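Side-chain contacts in A rubisco-like protein (PDB 3NWR), which is of uncertain physiological role but, as a rubisco-like member of the rubisco large-chain family, is probably a lyase with a TIM-barrel catalytic domain: residues 108-111 with 112-116; 236-239 with 240-244; 263-267 with 268-272; 297-300 with 301-305. One frame throughout, in Å; residues are numbered along the deposited sequence.

How the interactions relate
Interactions 1 to 4 form a chain of touching elements, and all four approach the second subunit. Interaction 1, in the N-terminal domain, packs on interaction 3 through Ala111 CB and Phe267 CE2, 3.8 Å apart, and on interaction 4 through Ala115 CB and Met299 CE at 4.2 Å. Interaction 3 links the others: Met243 SD of interaction 2 lies 3.8 Å from Cys265 SG, and Asn263 OD1 is 2.7 Å from Tyr304 OH of interaction 4, a probable hydrogen bond. Interactions 2 and 4 do not touch, with centres about 26 Å apart. A glycerol, probably from the crystallisation liquor, lies beside Asp238 of interaction 2.

Interaction 1 (108-111 with 112-116); sequences PTLA and ATVAG
Thr113 folds its hydroxyl back onto the preceding turn of its own helix, where OG1 donates to Thr109 O at 2.8 Å. The group reaches that oxygen because OG1 lies beside its own backbone N, opposite the carbonyl carbon (chi1 -60°), and it comes in tilted from the carbonyl plane. Thr109 O thus accepts twice from one residue, since Thr113 N also gives it a weak bond. The methyl CG2 of Thr109 stands 4.1 Å from the same hydroxyl oxygen. One residue further on, Leu110 and Val114 repeat the i to i+4 spacing with apolar groups: CD1 of Leu110 meets CG1 of Val114 at 4.1 Å, while Val114 CG2 sits 3.3 Å from Leu110 O.

The backbone bonds of the helix set this spacing, Val114 N donating to Leu110 O (170°). At the C-terminal end one acceptor is shared: Ala111 O takes Ala115 N at 2.9 Å and a weak bond from Gly116 N at 3.2 Å, and Gly116 leaves the helix with positive phi.

Helix 107-114 is buried on several sides. Leu110 and Val114 lie on Leu15 of strand 14-23, and Thr113 and Val114 on Phe98 of strand 89-99 in the antiparallel sheet, while Ala111 packs on Trp264 of the second subunit and Pro108 packs on Ser268 of helix 267-276.

Interaction 2 (236-239 with 240-244); sequences ITDD and LDAMR
Asp239 caps the start of helix 240-252, its OD2 accepting from Ala242 N at 3.2 Å with an N-H...O angle of 162°. The donor meets the anti side of the carboxylate, somewhat out of its plane. With CG anti to the backbone N (chi1 160°), the carboxylate is carried forward to the first turn, and Asp239 O takes Met243 N at 2.8 Å.

The tight part lies around Met243. Its CG methylene touches two carbonyl oxygens at once, 3.1 Å from Ile236 O and 3.3 Å from Asp238 O, and a bend at chi3 (-68°) brings CE to 3.6 Å from Asp238 O. The Asp238 side chain extends the packing to Ala242: its OD2 rests 3.6 Å from Ala242 CB and is hydrogen-bonded to His246 NE2 and to a glycerol, probably from the crystallisation liquor. Asp238 OD1 accepts from Asp239 N within the loop.

On the polar side, where Asp241 is partly exposed, the two segments touch little, and the carboxylates are held by the second subunit instead. Asp241 pairs with Arg244 and Arg275 of that subunit, and Asp239 OD1 with its Ser272 and Arg275, an arrangement that probably offsets the proximity of the two acidic groups.

The loop joins strand 233-235 to helix 240-252: Ile236 shares backbone hydrogen bonds with Met259 of strand 257-261 and packs on Leu273 of helix 267-276.

Interaction 3 (263-267 with 268-272); sequences NWCGF and SAIQS
Cys265 and Ile270 meet across a helix-to-helix break in the TIM-barrel domain, where helix 262-265 ends and helix 267-276 starts behind Gly266. That glycine leaves the first helix with positive phi and occupies the N-cap of the second. Ile270 holds CG1 beside its backbone N, opposite the carbonyl carbon (chi1 -62°), and a second turn at chi2 swings CD1 against Cys265 CB at 3.6 Å. The same branch rides over the turn, with CG1 3.4 Å from Gly266 O, the oxygen that also takes the nearly straight bond from Ile270 N (168°). Alongside, the methyl CB of Ala269 touches Cys265 O at 3.3 Å.

The Ser268 hydroxyl is hydrogen-bonded to Asp238 O of the second subunit, and the ring of Phe267 meets that of Trp308 on helix 301-309.

Gln271 is extended beyond CG, with CG anti to the backbone N (chi1 -177°). Phe267 O accepts Gln271 N at 3.0 Å and, weakly, a bridging water at the same distance; that water's other proton goes to Gln271 OE1, 2.7 Å away.

Interaction 4 (297-300 with 301-305); sequences LGMS and FQAYQ
Met299 sets its sulfur at the edge of the Tyr304 ring, in the ring plane: SD lies 5.4 Å from the centroid and 90° off the normal, a Met-aromatic contact. A bend at chi3 follows an otherwise extended chain, and SD comes as near as 3.5 Å to Tyr304 CA and 3.8 Å to Tyr304 CB. The CG methylene of Met299 lies against the methyl CB of Ala303, 3.9 Å away, so the side chain runs alongside the first turn of the helix.

Ser300 is the N-cap, yet its hydroxyl makes no capping bond; OG is bonded to Arg128 NE instead. The turn is held through the backbone, where Ser300 O receives Tyr304 N at 3.1 Å (174°) and a weak bond from Ala303 N. Within the helix, Gln305 lays CB on one face of the Phe301 ring, 3.5 Å above its plane and offset toward the rim, and its amide NE2 donates to Gln302 O at 3.3 Å.

Helix 301-309 begins against the N-terminal domain, Met299 and Ala303 on Leu129 of strand 126-133, while Phe301 touches Met316 of barrel strand 315-319 and Ser335 and Asp338 of helix 329-340.

Interaction 1 (108-111 with 112-116)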
ATOM      1  N   PRO A 108       0.031 -11.748   0.263  1.00 12.10           N
ATOM      2  CA  PRO A 108       0.830 -10.646  -0.302  1.00 11.45           C
ATOM      3  C   PRO A 108       1.489 -10.974  -1.652  1.00 11.34           C
ATOM      4  O   PRO A 108       1.669 -10.077  -2.474  1.00 11.93           O
ATOM      5  CB  PRO A 108       1.855 -10.350   0.802  1.00 11.69           C
ATOM      6  CG  PRO A 108       1.967 -11.650   1.583  1.00 13.00           C
ATOM      7  CD  PRO A 108       0.561 -12.222   1.558  1.00 10.97           C
ATOM      8  N   THR A 109       1.834 -12.231  -1.906  1.00 10.72           N
ATOM      9  CA  THR A 109       2.358 -12.568  -3.227  1.00 11.62           C
ATOM     10  C   THR A 109       1.264 -12.607  -4.294  1.00 14.17           C
ATOM     11  O   THR A 109       1.522 -12.302  -5.456  1.00 12.86           O
ATOM     12  CB  THR A 109       3.221 -13.836  -3.190  1.00 12.50           C
ATOM     13  OG1 THR A 109       4.297 -13.604  -2.281  1.00 12.66           O
ATOM     14  CG2 THR A 109       3.796 -14.150  -4.576  1.00 12.49           C
ATOM     15  N   LEU A 110       0.034 -12.919  -3.892  1.00 11.98           N
ATOM     16  CA  LEU A 110      -1.099 -12.759  -4.799  1.00 12.12           C
ATOM     17  C   LEU A 110      -1.164 -11.300  -5.257  1.00 12.60           C
ATOM     18  O   LEU A 110      -1.301 -11.018  -6.448  1.00 12.73           O
ATOM     19  CB  LEU A 110      -2.397 -13.181  -4.102  1.00 12.17           C
ATOM     20  CG  LEU A 110      -3.692 -12.878  -4.855  1.00 13.53           C
ATOM     21  CD1 LEU A 110      -3.660 -13.511  -6.233  1.00 16.02           C
ATOM     22  CD2 LEU A 110      -4.924 -13.338  -4.078  1.00 14.21           C
ATOM     23  N   ALA A 111      -1.041 -10.368  -4.316  1.00 12.21           N
ATOM     24  CA  ALA A 111      -1.030  -8.950  -4.687  1.00 12.72           C
ATOM     25  C   ALA A 111       0.163  -8.591  -5.583  1.00 13.30           C
ATOM     26  O   ALA A 111       0.026  -7.802  -6.518  1.00 13.92           O
ATOM     27  CB  ALA A 111      -1.062  -8.058  -3.448  1.00 11.85           C
ATOM     28  N   ALA A 112       1.336  -9.152  -5.301  1.00 12.19           N
ATOM     29  CA  ALA A 112       2.522  -8.887  -6.114  1.00 11.20           C
ATOM     30  C   ALA A 112       2.316  -9.383  -7.537  1.00 12.18           C
ATOM     31  O   ALA A 112       2.939  -8.884  -8.475  1.00 13.65           O
ATOM     32  CB  ALA A 112       3.746  -9.562  -5.497  1.00 12.52           C
ATOM     33  N   THR A 113       1.451 -10.385  -7.681  1.00 13.08           N
ATOM     34  CA  THR A 113       1.238 -11.037  -8.970  1.00 13.23           C
ATOM     35  C   THR A 113       0.213 -10.288  -9.815  1.00 12.03           C
ATOM     36  O   THR A 113       0.473  -9.983 -10.978  1.00 15.66           O
ATOM     37  CB  THR A 113       0.787 -12.498  -8.778  1.00 12.89           C
ATOM     38  OG1 THR A 113       1.793 -13.217  -8.051  1.00 13.75           O
ATOM     39  CG2 THR A 113       0.583 -13.176 -10.137  1.00 14.77           C
ATOM     40  N   VAL A 114      -0.949  -9.990  -9.237  1.00 11.86           N
ATOM     41  CA  VAL A 114      -2.015  -9.326  -9.994  1.00 12.16           C
ATOM     42  C   VAL A 114      -1.893  -7.814 -10.030  1.00 15.31           C
ATOM     43  O   VAL A 114      -2.556  -7.158 -10.831  1.00 17.07           O
ATOM     44  CB  VAL A 114      -3.417  -9.708  -9.484  1.00 13.25           C
ATOM     45  CG1 VAL A 114      -3.632 -11.217  -9.630  1.00 14.45           C
ATOM     46  CG2 VAL A 114      -3.619  -9.247  -8.040  1.00 13.91           C
ATOM     47  N   ALA A 115      -1.063  -7.247  -9.169  1.00 14.06           N
ATOM     48  CA  ALA A 115      -0.854  -5.809  -9.246  1.00 14.43           C
ATOM     49  C   ALA A 115       0.637  -5.549  -9.507  1.00 22.17           C
ATOM     50  O   ALA A 115       1.051  -5.334 -10.650  1.00 20.45           O
ATOM     51  CB  ALA A 115      -1.388  -5.119  -7.990  1.00 15.75           C
ATOM     52  N   GLY A 116       1.437  -5.619  -8.459  1.00 17.47           N
ATOM     53  CA  GLY A 116       2.884  -5.520  -8.554  1.00 12.29           C
ATOM     54  C   GLY A 116       3.497  -4.581  -9.580  1.00 15.47           C
ATOM     55  O   GLY A 116       3.093  -3.424  -9.696  1.00 17.96           O
TER

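Interaction 2 (236-239 with 240-244)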
ATOM      1  N   ILE A 236      -5.926   0.174  16.844  1.00 10.63           N
ATOM      2  CA  ILE A 236      -4.737  -0.468  17.389  1.00 11.18           C
ATOM      3  C   ILE A 236      -3.585  -0.508  16.394  1.00 11.68           C
ATOM      4  O   ILE A 236      -2.544  -1.103  16.680  1.00 12.91           O
ATOM      5  CB  ILE A 236      -5.017  -1.906  17.873  1.00 13.32           C
ATOM      6  CG1 ILE A 236      -5.418  -2.791  16.691  1.00 12.89           C
ATOM      7  CG2 ILE A 236      -6.094  -1.906  18.970  1.00 13.95           C
ATOM      8  CD1 ILE A 236      -5.461  -4.291  17.019  1.00 13.77           C
ATOM      9  N   THR A 237      -3.773   0.131  15.239  1.00 13.31           N
ATOM     10  CA  THR A 237      -2.725   0.221  14.212  1.00 13.29           C
ATOM     11  C   THR A 237      -1.352   0.444  14.839  1.00 12.63           C
ATOM     12  O   THR A 237      -1.158   1.424  15.569  1.00 14.11           O
ATOM     13  CB  THR A 237      -3.001   1.385  13.243  1.00 11.58           C
ATOM     14  OG1 THR A 237      -4.283   1.210  12.622  1.00 11.16           O
ATOM     15  CG2 THR A 237      -1.911   1.460  12.162  1.00 12.81           C
ATOM     16  N   ASP A 238      -0.412  -0.455  14.552  1.00 11.90           N
ATOM     17  CA  ASP A 238       0.931  -0.411  15.132  1.00 13.20           C
ATOM     18  C   ASP A 238       1.756  -1.511  14.489  1.00 12.21           C
ATOM     19  O   ASP A 238       1.267  -2.290  13.664  1.00 12.71           O
ATOM     20  CB  ASP A 238       0.863  -0.672  16.646  1.00 13.26           C
ATOM     21  CG  ASP A 238       1.944   0.051  17.439  1.00 16.01           C
ATOM     22  OD1 ASP A 238       3.050   0.299  16.918  1.00 15.69           O
ATOM     23  OD2 ASP A 238       1.683   0.355  18.621  1.00 15.89           O
ATOM     24  N   ASP A 239       3.019  -1.579  14.881  1.00 14.19           N
ATOM     25  CA  ASP A 239       3.840  -2.739  14.621  1.00 12.96           C
ATOM     26  C   ASP A 239       3.051  -4.017  14.955  1.00 14.52           C
ATOM     27  O   ASP A 239       2.234  -4.012  15.881  1.00 14.77           O
ATOM     28  CB  ASP A 239       5.076  -2.593  15.497  1.00 18.50           C
ATOM     29  CG  ASP A 239       5.784  -3.874  15.706  1.00 22.94           C
ATOM     30  OD1 ASP A 239       6.602  -4.221  14.828  1.00 22.91           O
ATOM     31  OD2 ASP A 239       5.531  -4.513  16.750  1.00 18.92           O
ATOM     32  N   LEU A 240       3.251  -5.097  14.202  1.00 13.30           N
ATOM     33  CA  LEU A 240       2.399  -6.286  14.368  1.00 15.61           C
ATOM     34  C   LEU A 240       2.416  -6.868  15.784  1.00 16.14           C
ATOM     35  O   LEU A 240       1.359  -7.130  16.355  1.00 14.93           O
ATOM     36  CB  LEU A 240       2.741  -7.379  13.345  1.00 14.63           C
ATOM     37  CG  LEU A 240       1.930  -8.688  13.346  1.00 15.41           C
ATOM     38  CD1 LEU A 240       2.381  -9.680  14.437  1.00 15.37           C
ATOM     39  CD2 LEU A 240       0.420  -8.429  13.420  1.00 14.48           C
ATOM     40  N   ASP A 241       3.601  -7.072  16.354  1.00 14.46           N
ATOM     41  CA  ASP A 241       3.661  -7.624  17.705  1.00 15.38           C
ATOM     42  C   ASP A 241       2.896  -6.724  18.672  1.00 13.21           C
ATOM     43  O   ASP A 241       2.168  -7.210  19.546  1.00 13.52           O
ATOM     44  CB  ASP A 241       5.106  -7.789  18.178  1.00 15.07           C
ATOM     45  CG  ASP A 241       5.856  -8.863  17.418  1.00 16.60           C
ATOM     46  OD1 ASP A 241       5.231  -9.749  16.817  1.00 15.50           O
ATOM     47  OD2 ASP A 241       7.104  -8.831  17.437  1.00 19.90           O
ATOM     48  N   ALA A 242       3.068  -5.414  18.523  1.00 13.57           N
ATOM     49  CA  ALA A 242       2.362  -4.459  19.368  1.00 14.05           C
ATOM     50  C   ALA A 242       0.856  -4.536  19.157  1.00 14.80           C
ATOM     51  O   ALA A 242       0.090  -4.510  20.124  1.00 14.42           O
ATOM     52  CB  ALA A 242       2.871  -3.043  19.136  1.00 14.48           C
ATOM     53  N   MET A 243       0.425  -4.640  17.900  1.00 14.72           N
ATOM     54  CA  MET A 243      -1.006  -4.778  17.614  1.00 13.79           C
ATOM     55  C   MET A 243      -1.632  -5.963  18.310  1.00 14.94           C
ATOM     56  O   MET A 243      -2.766  -5.876  18.787  1.00 14.80           O
ATOM     57  CB  MET A 243      -1.291  -4.885  16.114  1.00 18.35           C
ATOM     58  CG  MET A 243      -1.197  -3.574  15.392  1.00 17.03           C
ATOM     59  SD  MET A 243      -2.200  -3.568  13.875  1.00 16.64           S
ATOM     60  CE  MET A 243      -1.288  -4.746  12.914  1.00 15.69           C
ATOM     61  N   ARG A 244      -0.920  -7.084  18.343  1.00 15.20           N
ATOM     62  CA  ARG A 244      -1.433  -8.257  19.040  1.00 12.53           C
ATOM     63  C   ARG A 244      -1.581  -7.982  20.527  1.00 16.68           C
ATOM     64  O   ARG A 244      -2.579  -8.379  21.133  1.00 16.49           O
ATOM     65  CB  ARG A 244      -0.546  -9.487  18.805  1.00 13.51           C
ATOM     66  CG  ARG A 244      -0.845 -10.203  17.482  1.00 16.16           C
ATOM     67  CD  ARG A 244       0.103 -11.370  17.229  1.00 15.57           C
ATOM     68  NE  ARG A 244      -0.449 -12.298  16.239  1.00 16.87           N
ATOM     69  CZ  ARG A 244       0.276 -13.116  15.481  1.00 14.76           C
ATOM     70  NH1 ARG A 244       1.602 -13.120  15.576  1.00 14.12           N
ATOM     71  NH2 ARG A 244      -0.324 -13.926  14.620  1.00 14.01           N
TER

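Interaction 3 (263-267 with 268-272)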
ATOM      1  N   ASN A 263      -3.959  -0.488   4.850  1.00 10.68           N
ATOM      2  CA  ASN A 263      -2.930  -0.278   3.839  1.00  9.92           C
ATOM      3  C   ASN A 263      -1.529  -0.212   4.434  1.00 11.40           C
ATOM      4  O   ASN A 263      -0.569  -0.693   3.836  1.00 13.40           O
ATOM      5  CB  ASN A 263      -3.209   0.977   3.026  1.00 11.36           C
ATOM      6  CG  ASN A 263      -4.483   0.866   2.236  1.00 11.36           C
ATOM      7  OD1 ASN A 263      -4.738  -0.167   1.593  1.00 12.34           O
ATOM      8  ND2 ASN A 263      -5.312   1.906   2.295  1.00 13.37           N
ATOM      9  N   TRP A 264      -1.429   0.375   5.620  1.00 10.54           N
ATOM     10  CA  TRP A 264      -0.127   0.596   6.228  1.00  8.95           C
ATOM     11  C   TRP A 264       0.283  -0.570   7.110  1.00 10.45           C
ATOM     12  O   TRP A 264       1.474  -0.818   7.321  1.00 12.46           O
ATOM     13  CB  TRP A 264      -0.153   1.906   7.020  1.00 11.39           C
ATOM     14  CG  TRP A 264      -0.809   3.025   6.257  1.00 12.17           C
ATOM     15  CD1 TRP A 264      -1.848   3.799   6.674  1.00 12.40           C
ATOM     16  CD2 TRP A 264      -0.483   3.469   4.930  1.00 15.06           C
ATOM     17  NE1 TRP A 264      -2.183   4.707   5.696  1.00 13.65           N
ATOM     18  CE2 TRP A 264      -1.361   4.529   4.619  1.00 14.34           C
ATOM     19  CE3 TRP A 264       0.467   3.083   3.985  1.00 16.42           C
ATOM     20  CZ2 TRP A 264      -1.315   5.202   3.396  1.00 17.25           C
ATOM     21  CZ3 TRP A 264       0.507   3.758   2.763  1.00 18.28           C
ATOM     22  CH2 TRP A 264      -0.371   4.805   2.494  1.00 15.87           C
ATOM     23  N   CYS A 265      -0.703  -1.303   7.609  1.00 10.44           N
ATOM     24  CA  CYS A 265      -0.445  -2.534   8.350  1.00 10.28           C
ATOM     25  C   CYS A 265       0.025  -3.632   7.407  1.00 10.64           C
ATOM     26  O   CYS A 265       0.999  -4.342   7.711  1.00 12.26           O
ATOM     27  CB  CYS A 265      -1.706  -2.978   9.090  1.00 11.03           C
ATOM     28  SG  CYS A 265      -2.131  -1.916  10.497  1.00 12.24           S
ATOM     29  N   GLY A 266      -0.651  -3.755   6.259  1.00 10.80           N
ATOM     30  CA  GLY A 266      -0.303  -4.751   5.257  1.00 11.20           C
ATOM     31  C   GLY A 266      -1.029  -6.078   5.371  1.00 11.27           C
ATOM     32  O   GLY A 266      -1.444  -6.483   6.463  1.00 10.76           O
ATOM     33  N   PHE A 267      -1.167  -6.767   4.241  1.00 10.62           N
ATOM     34  CA  PHE A 267      -1.831  -8.069   4.244  1.00 11.26           C
ATOM     35  C   PHE A 267      -1.148  -9.034   5.214  1.00 12.75           C
ATOM     36  O   PHE A 267      -1.817  -9.794   5.905  1.00 12.15           O
ATOM     37  CB  PHE A 267      -1.823  -8.696   2.847  1.00 10.67           C
ATOM     38  CG  PHE A 267      -2.568  -7.903   1.798  1.00  9.90           C
ATOM     39  CD1 PHE A 267      -3.949  -7.754   1.879  1.00 10.82           C
ATOM     40  CD2 PHE A 267      -1.895  -7.331   0.721  1.00 10.89           C
ATOM     41  CE1 PHE A 267      -4.659  -7.036   0.908  1.00 12.11           C
ATOM     42  CE2 PHE A 267      -2.584  -6.615  -0.265  1.00 11.79           C
ATOM     43  CZ  PHE A 267      -3.976  -6.469  -0.173  1.00 12.34           C
ATOM     44  N   SER A 268       0.186  -9.020   5.244  1.00 11.60           N
ATOM     45  CA  SER A 268       0.936  -9.955   6.085  1.00 11.70           C
ATOM     46  C   SER A 268       0.592  -9.795   7.559  1.00 11.56           C
ATOM     47  O   SER A 268       0.406 -10.785   8.283  1.00 12.02           O
ATOM     48  CB  SER A 268       2.445  -9.745   5.888  1.00 11.25           C
ATOM     49  OG  SER A 268       2.799 -10.026   4.552  1.00 13.24           O
ATOM     50  N   ALA A 269       0.524  -8.551   8.013  1.00 10.79           N
ATOM     51  CA  ALA A 269       0.203  -8.276   9.411  1.00 11.80           C
ATOM     52  C   ALA A 269      -1.254  -8.580   9.721  1.00 13.56           C
ATOM     53  O   ALA A 269      -1.567  -9.190  10.752  1.00 12.13           O
ATOM     54  CB  ALA A 269       0.514  -6.824   9.765  1.00 11.54           C
ATOM     55  N   ILE A 270      -2.155  -8.143   8.848  1.00 11.84           N
ATOM     56  CA  ILE A 270      -3.571  -8.305   9.157  1.00 11.08           C
ATOM     57  C   ILE A 270      -4.004  -9.768   9.168  1.00 12.01           C
ATOM     58  O   ILE A 270      -4.782 -10.176  10.039  1.00 12.27           O
ATOM     59  CB  ILE A 270      -4.463  -7.450   8.237  1.00 11.72           C
ATOM     60  CG1 ILE A 270      -4.150  -5.956   8.415  1.00 12.25           C
ATOM     61  CG2 ILE A 270      -5.940  -7.751   8.496  1.00 13.79           C
ATOM     62  CD1 ILE A 270      -4.325  -5.407   9.832  1.00 12.77           C
ATOM     63  N   GLN A 271      -3.503 -10.567   8.230  1.00 11.42           N
ATOM     64  CA  GLN A 271      -3.864 -11.981   8.223  1.00 11.53           C
ATOM     65  C   GLN A 271      -3.394 -12.650   9.516  1.00 13.08           C
ATOM     66  O   GLN A 271      -4.122 -13.450  10.112  1.00 14.71           O
ATOM     67  CB  GLN A 271      -3.329 -12.705   6.982  1.00 12.99           C
ATOM     68  CG  GLN A 271      -3.778 -14.156   6.949  1.00 17.12           C
ATOM     69  CD  GLN A 271      -3.420 -14.890   5.678  1.00 19.20           C
ATOM     70  OE1 GLN A 271      -2.819 -14.333   4.754  1.00 19.91           O
ATOM     71  NE2 GLN A 271      -3.798 -16.159   5.621  1.00 18.85           N
ATOM     72  N   SER A 272      -2.195 -12.299   9.974  1.00 11.85           N
ATOM     73  CA  SER A 272      -1.693 -12.871  11.219  1.00 12.68           C
ATOM     74  C   SER A 272      -2.521 -12.405  12.421  1.00 13.53           C
ATOM     75  O   SER A 272      -2.869 -13.208  13.283  1.00 15.20           O
ATOM     76  CB  SER A 272      -0.212 -12.542  11.413  1.00 14.53           C
ATOM     77  OG  SER A 272       0.573 -13.297  10.504  1.00 15.60           O
TER
HETATM   78  O   HOH W   1      -1.044 -12.293   4.457  1.00 15.98           O

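Interaction 4 (297-300 with 301-305)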
ATOM      1  N   LEU A 297      -5.198   4.429 -13.365  1.00 14.52           N
ATOM      2  CA  LEU A 297      -4.147   3.838 -12.546  1.00 12.66           C
ATOM      3  C   LEU A 297      -4.698   3.143 -11.317  1.00 12.52           C
ATOM      4  O   LEU A 297      -5.735   3.523 -10.798  1.00 13.94           O
ATOM      5  CB  LEU A 297      -3.173   4.938 -12.100  1.00 15.02           C
ATOM      6  CG  LEU A 297      -1.893   4.554 -11.355  1.00 12.43           C
ATOM      7  CD1 LEU A 297      -1.009   3.670 -12.235  1.00 14.07           C
ATOM      8  CD2 LEU A 297      -1.131   5.809 -10.921  1.00 15.11           C
ATOM      9  N   GLY A 298      -3.982   2.127 -10.850  1.00 12.15           N
ATOM     10  CA  GLY A 298      -4.222   1.597  -9.519  1.00 12.69           C
ATOM     11  C   GLY A 298      -5.195   0.437  -9.441  1.00 12.00           C
ATOM     12  O   GLY A 298      -5.072  -0.533 -10.188  1.00 13.69           O
ATOM     13  N   MET A 299      -6.175   0.543  -8.549  1.00 11.61           N
ATOM     14  CA  MET A 299      -7.025  -0.593  -8.237  1.00 12.83           C
ATOM     15  C   MET A 299      -8.449  -0.136  -7.968  1.00 14.19           C
ATOM     16  O   MET A 299      -8.681   0.695  -7.087  1.00 12.77           O
ATOM     17  CB  MET A 299      -6.467  -1.319  -7.010  1.00 15.32           C
ATOM     18  CG  MET A 299      -6.907  -2.745  -6.880  1.00 17.77           C
ATOM     19  SD  MET A 299      -6.124  -3.505  -5.435  1.00 19.29           S
ATOM     20  CE  MET A 299      -4.385  -3.312  -5.757  1.00 23.45           C
ATOM     21  N   SER A 300      -9.406  -0.663  -8.731  1.00 12.06           N
ATOM     22  CA  SER A 300     -10.819  -0.433  -8.427  1.00 11.94           C
ATOM     23  C   SER A 300     -11.214  -1.198  -7.167  1.00 12.02           C
ATOM     24  O   SER A 300     -10.534  -2.152  -6.752  1.00 12.98           O
ATOM     25  CB  SER A 300     -11.712  -0.883  -9.586  1.00 15.53           C
ATOM     26  OG  SER A 300     -11.368  -0.192 -10.774  1.00 16.20           O
ATOM     27  N   PHE A 301     -12.322  -0.797  -6.560  1.00 12.18           N
ATOM     28  CA  PHE A 301     -12.667  -1.344  -5.252  1.00 11.93           C
ATOM     29  C   PHE A 301     -12.942  -2.847  -5.296  1.00 12.30           C
ATOM     30  O   PHE A 301     -12.595  -3.564  -4.373  1.00 11.81           O
ATOM     31  CB  PHE A 301     -13.858  -0.593  -4.635  1.00 11.99           C
ATOM     32  CG  PHE A 301     -14.145  -0.968  -3.204  1.00 11.06           C
ATOM     33  CD1 PHE A 301     -13.424  -0.405  -2.154  1.00 13.52           C
ATOM     34  CD2 PHE A 301     -15.151  -1.869  -2.913  1.00 12.12           C
ATOM     35  CE1 PHE A 301     -13.710  -0.754  -0.824  1.00 12.81           C
ATOM     36  CE2 PHE A 301     -15.444  -2.218  -1.599  1.00 12.41           C
ATOM     37  CZ  PHE A 301     -14.719  -1.655  -0.553  1.00 13.68           C
ATOM     38  N   GLN A 302     -13.571  -3.337  -6.361  1.00 13.83           N
ATOM     39  CA  GLN A 302     -13.900  -4.766  -6.419  1.00 13.42           C
ATOM     40  C   GLN A 302     -12.662  -5.622  -6.160  1.00 12.04           C
ATOM     41  O   GLN A 302     -12.697  -6.572  -5.365  1.00 12.55           O
ATOM     42  CB  GLN A 302     -14.507  -5.112  -7.782  1.00 14.72           C
ATOM     43  CG  GLN A 302     -15.296  -6.405  -7.824  1.00 14.92           C
ATOM     44  CD  GLN A 302     -14.435  -7.643  -7.698  1.00 17.10           C
ATOM     45  OE1 GLN A 302     -13.254  -7.658  -8.072  1.00 14.67           O
ATOM     46  NE2 GLN A 302     -15.027  -8.703  -7.155  1.00 24.02           N
ATOM     47  N   ALA A 303     -11.567  -5.275  -6.833  1.00 12.40           N
ATOM     48  CA  ALA A 303     -10.318  -6.008  -6.683  1.00 11.70           C
ATOM     49  C   ALA A 303      -9.710  -5.782  -5.293  1.00 12.66           C
ATOM     50  O   ALA A 303      -9.294  -6.731  -4.619  1.00 12.65           O
ATOM     51  CB  ALA A 303      -9.327  -5.605  -7.771  1.00 12.35           C
ATOM     52  N   TYR A 304      -9.638  -4.514  -4.895  1.00 11.26           N
ATOM     53  CA  TYR A 304      -9.089  -4.126  -3.599  1.00 11.94           C
ATOM     54  C   TYR A 304      -9.773  -4.880  -2.455  1.00 12.31           C
ATOM     55  O   TYR A 304      -9.108  -5.471  -1.587  1.00 11.70           O
ATOM     56  CB  TYR A 304      -9.285  -2.619  -3.429  1.00 11.12           C
ATOM     57  CG  TYR A 304      -8.758  -2.014  -2.144  1.00 11.77           C
ATOM     58  CD1 TYR A 304      -7.388  -1.843  -1.936  1.00 11.44           C
ATOM     59  CD2 TYR A 304      -9.639  -1.567  -1.160  1.00 13.17           C
ATOM     60  CE1 TYR A 304      -6.918  -1.264  -0.749  1.00 12.99           C
ATOM     61  CE2 TYR A 304      -9.179  -0.986   0.013  1.00 11.81           C
ATOM     62  CZ  TYR A 304      -7.824  -0.834   0.206  1.00 11.77           C
ATOM     63  OH  TYR A 304      -7.391  -0.243   1.370  1.00 12.56           O
ATOM     64  N   GLN A 305     -11.104  -4.850  -2.444  1.00 11.50           N
ATOM     65  CA  GLN A 305     -11.876  -5.483  -1.372  1.00 11.33           C
ATOM     66  C   GLN A 305     -11.794  -7.007  -1.438  1.00 12.51           C
ATOM     67  O   GLN A 305     -11.899  -7.677  -0.418  1.00 11.64           O
ATOM     68  CB  GLN A 305     -13.333  -4.992  -1.373  1.00 11.52           C
ATOM     69  CG  GLN A 305     -14.153  -5.396  -2.602  1.00 12.77           C
ATOM     70  CD  GLN A 305     -15.047  -6.597  -2.358  1.00 11.99           C
ATOM     71  OE1 GLN A 305     -15.704  -6.698  -1.321  1.00 13.20           O
ATOM     72  NE2 GLN A 305     -15.107  -7.502  -3.342  1.00 15.46           N
TER